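Local coordinates for carbonic anhydrase (Trichomonas vaginalis, PDB 6Y04), which probably catalyses the reversible hydration of carbon dioxide to hydrogencarbonate and a proton, as a zinc-dependent enzyme of the beta class, at residues P158-P170 with K174-Y182. Sequence-based numbering, arbitrary orientation.
Sequences PKNIPIHGLLIHP and KVTTIINGY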
# COMPACT_ATOMS: atom_id res chain seq x y z
N PRO A 158 -2.75 -2.91 20.21
CA PRO A 158 -2.43 -2.64 21.62
C PRO A 158 -2.47 -1.15 21.92
O PRO A 158 -2.23 -0.34 21.03
CB PRO A 158 -0.99 -3.15 21.79
CG PRO A 158 -0.77 -4.09 20.63
CD PRO A 158 -1.63 -3.56 19.51
N LYS A 159 -2.77 -0.80 23.17
CA LYS A 159 -2.90 0.58 23.61
C LYS A 159 -1.53 1.25 23.70
O LYS A 159 -1.44 2.48 23.68
CB LYS A 159 -3.65 0.63 24.95
CG LYS A 159 -5.07 0.08 24.89
CD LYS A 159 -5.95 0.80 23.88
CE LYS A 159 -7.42 0.44 23.98
NZ LYS A 159 -8.23 1.33 23.11
N ASN A 160 -0.47 0.44 23.77
CA ASN A 160 0.87 0.95 23.99
C ASN A 160 1.58 1.23 22.66
O ASN A 160 2.77 1.53 22.66
CB ASN A 160 1.70 0.02 24.89
CG ASN A 160 2.10 -1.27 24.21
OD1 ASN A 160 1.31 -1.89 23.51
ND2 ASN A 160 3.34 -1.70 24.40
N ILE A 161 0.86 1.12 21.53
CA ILE A 161 1.44 1.43 20.23
C ILE A 161 0.95 2.82 19.81
O ILE A 161 -0.21 2.98 19.44
CB ILE A 161 1.08 0.35 19.18
CG1 ILE A 161 1.57 -1.05 19.56
CG2 ILE A 161 1.50 0.77 17.77
CD1 ILE A 161 3.06 -1.28 19.43
N PRO A 162 1.79 3.88 19.89
CA PRO A 162 1.39 5.20 19.41
C PRO A 162 0.97 5.24 17.94
O PRO A 162 1.57 4.58 17.09
CB PRO A 162 2.64 6.07 19.64
CG PRO A 162 3.77 5.10 19.87
CD PRO A 162 3.14 3.87 20.47
N ILE A 163 -0.09 6.01 17.66
CA ILE A 163 -0.56 6.25 16.31
C ILE A 163 -0.54 7.75 16.02
O ILE A 163 -1.32 8.51 16.62
CB ILE A 163 -1.95 5.64 16.07
CG1 ILE A 163 -1.97 4.16 16.48
CG2 ILE A 163 -2.36 5.83 14.62
CD1 ILE A 163 -3.29 3.71 17.00
N HIS A 164 0.34 8.15 15.09
CA HIS A 164 0.54 9.54 14.72
C HIS A 164 -0.16 9.84 13.40
O HIS A 164 -0.41 8.95 12.59
CB HIS A 164 2.03 9.88 14.61
CG HIS A 164 2.87 9.28 15.68
ND1 HIS A 164 3.02 9.86 16.91
CD2 HIS A 164 3.61 8.15 15.70
CE1 HIS A 164 3.81 9.12 17.65
NE2 HIS A 164 4.19 8.06 16.94
N GLY A 165 -0.46 11.13 13.19
CA GLY A 165 -1.05 11.60 11.96
C GLY A 165 -0.20 12.70 11.34
O GLY A 165 0.14 13.66 12.02
N LEU A 166 0.15 12.52 10.07
CA LEU A 166 0.97 13.47 9.34
C LEU A 166 0.26 13.87 8.05
O LEU A 166 -0.55 13.11 7.51
CB LEU A 166 2.33 12.85 9.03
CG LEU A 166 3.12 12.33 10.23
CD1 LEU A 166 4.44 11.73 9.78
CD2 LEU A 166 3.36 13.42 11.26
N LEU A 167 0.62 15.05 7.56
CA LEU A 167 0.18 15.53 6.26
C LEU A 167 1.43 15.92 5.46
O LEU A 167 2.29 16.64 5.96
CB LEU A 167 -0.77 16.71 6.47
CG LEU A 167 -1.18 17.47 5.21
CD1 LEU A 167 -2.34 16.77 4.50
CD2 LEU A 167 -1.57 18.90 5.55
N ILE A 168 1.52 15.37 4.24
CA ILE A 168 2.60 15.74 3.33
C ILE A 168 1.99 16.48 2.15
O ILE A 168 0.89 16.17 1.70
CB ILE A 168 3.44 14.51 2.91
CG1 ILE A 168 4.64 14.92 2.05
CG2 ILE A 168 2.60 13.44 2.23
CD1 ILE A 168 5.66 13.82 1.82
N HIS A 169 2.74 17.48 1.66
CA HIS A 169 2.39 18.17 0.43
C HIS A 169 3.03 17.46 -0.76
O HIS A 169 4.25 17.32 -0.82
CB HIS A 169 2.77 19.66 0.51
CG HIS A 169 2.17 20.43 -0.62
ND1 HIS A 169 2.52 20.21 -1.94
CD2 HIS A 169 1.22 21.39 -0.63
CE1 HIS A 169 1.81 21.01 -2.72
NE2 HIS A 169 1.02 21.74 -1.94
N PRO A 170 2.24 17.03 -1.76
CA PRO A 170 2.77 16.17 -2.83
C PRO A 170 3.73 16.86 -3.80
O PRO A 170 4.43 16.18 -4.55
CB PRO A 170 1.50 15.65 -3.52
CG PRO A 170 0.45 16.71 -3.25
CD PRO A 170 0.81 17.33 -1.91
N LYS A 174 6.64 19.09 2.02
CA LYS A 174 6.54 19.59 3.38
C LYS A 174 5.61 18.70 4.19
O LYS A 174 4.48 18.43 3.78
CB LYS A 174 6.07 21.05 3.38
CG LYS A 174 5.91 21.69 4.75
CD LYS A 174 5.51 23.15 4.68
CE LYS A 174 4.73 23.58 5.90
NZ LYS A 174 4.15 24.93 5.71
N VAL A 175 6.10 18.24 5.35
CA VAL A 175 5.32 17.40 6.24
C VAL A 175 4.93 18.23 7.46
O VAL A 175 5.75 18.94 8.03
CB VAL A 175 6.12 16.14 6.65
CG1 VAL A 175 5.34 15.25 7.62
CG2 VAL A 175 6.58 15.33 5.44
N THR A 176 3.64 18.18 7.82
CA THR A 176 3.17 18.84 9.03
C THR A 176 2.49 17.81 9.93
O THR A 176 1.68 17.01 9.46
CB THR A 176 2.30 20.07 8.73
OG1 THR A 176 0.94 19.82 9.06
CG2 THR A 176 2.40 20.58 7.30
N THR A 177 2.81 17.85 11.23
CA THR A 177 2.23 16.98 12.24
C THR A 177 0.76 17.37 12.45
O THR A 177 0.44 18.54 12.60
CB THR A 177 3.05 17.06 13.53
OG1 THR A 177 4.37 16.64 13.18
CG2 THR A 177 2.54 16.19 14.66
N ILE A 178 -0.11 16.36 12.45
CA ILE A 178 -1.53 16.59 12.70
C ILE A 178 -1.89 16.02 14.07
O ILE A 178 -2.45 16.74 14.90
CB ILE A 178 -2.39 15.97 11.57
CG1 ILE A 178 -1.95 16.45 10.18
CG2 ILE A 178 -3.87 16.23 11.81
CD1 ILE A 178 -2.06 17.95 9.95
N ILE A 179 -1.52 14.75 14.32
CA ILE A 179 -1.73 14.15 15.62
C ILE A 179 -0.42 13.55 16.13
O ILE A 179 0.24 12.81 15.42
CB ILE A 179 -2.87 13.10 15.59
CG1 ILE A 179 -4.22 13.76 15.34
CG2 ILE A 179 -2.90 12.28 16.87
CD1 ILE A 179 -5.35 12.79 15.07
N ASN A 180 -0.06 13.89 17.38
CA ASN A 180 1.04 13.27 18.09
C ASN A 180 0.46 12.19 19.01
O ASN A 180 -0.35 12.50 19.88
CB ASN A 180 1.85 14.31 18.88
CG ASN A 180 2.97 13.75 19.73
OD1 ASN A 180 2.83 12.69 20.34
ND2 ASN A 180 4.08 14.45 19.77
N GLY A 181 0.90 10.94 18.82
CA GLY A 181 0.20 9.81 19.43
C GLY A 181 0.87 9.24 20.68
O GLY A 181 0.46 8.19 21.14
N TYR A 182 1.85 9.96 21.26
CA TYR A 182 2.66 9.39 22.33
C TYR A 182 1.89 9.23 23.64
O TYR A 182 1.36 10.27 24.05
CB TYR A 182 3.97 10.16 22.51
CG TYR A 182 4.96 9.86 21.42
CD1 TYR A 182 5.31 8.55 21.12
CD2 TYR A 182 5.52 10.87 20.66
CE1 TYR A 182 6.20 8.26 20.09
CE2 TYR A 182 6.41 10.60 19.64
CZ TYR A 182 6.75 9.29 19.34
OH TYR A 182 7.61 9.03 18.32
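With chi1 at -41° in His-164 and -75° in Tyr-182, each ring lies anti to its own carbonyl carbon, and the two meet where the C-terminus runs past the start of strand 163-168. The pair is edge-to-face (T-shaped): the imidazole directs CE1 over the centre of the phenol ring, 3.4 Å from Tyr-182 CZ, with the planes at 65°. Pro-162 adds its CB beside Tyr-182 CD1. The same imidazole accepts a hydrogen bond at ND1 from Gly-181 N, 3.1 Å away but well out of the ring plane, while NE2 and Tyr-182 OH both bond to Glu-90 OE1; the histidine is thereby held at both nitrogens. An Asx turn, in which Tyr-182 N donates to Asn-180 OD1 at 3.0 Å, shapes the chain end.

Beyond this aromatic pair the strands form an antiparallel hairpin interrupted by a classic beta bulge. At the bulge Gly-165 is set opposite two residues, Ile-178 and Ile-179; its O accepts from Ile-178 N (2.7 Å) and Ile-179 N (3.0 Å), while Gly-165 N donates to Ile-179 O. Past the bulge, Leu-167 and Thr-176 exchange two backbone bonds, and His-169 N closes the ladder on Lys-174 O. Ile-178 CG1 packs on Leu-167 CB at 3.9 Å; Ile-168 CG1 meets Val-175 CG2 at the same distance.

The hairpin completes one side of the mixed sheet of this beta-carbonic anhydrase: strand 163-168 pairs with strand 90-96, where Ile-168 lies against Met-94 and close to the zinc ligand His-96, and strand 175-179 is outermost within the chain. Val-175 N bonds to Asn-11 of the second subunit, and helix 140-152 packs against Ile-163 and Ile-179.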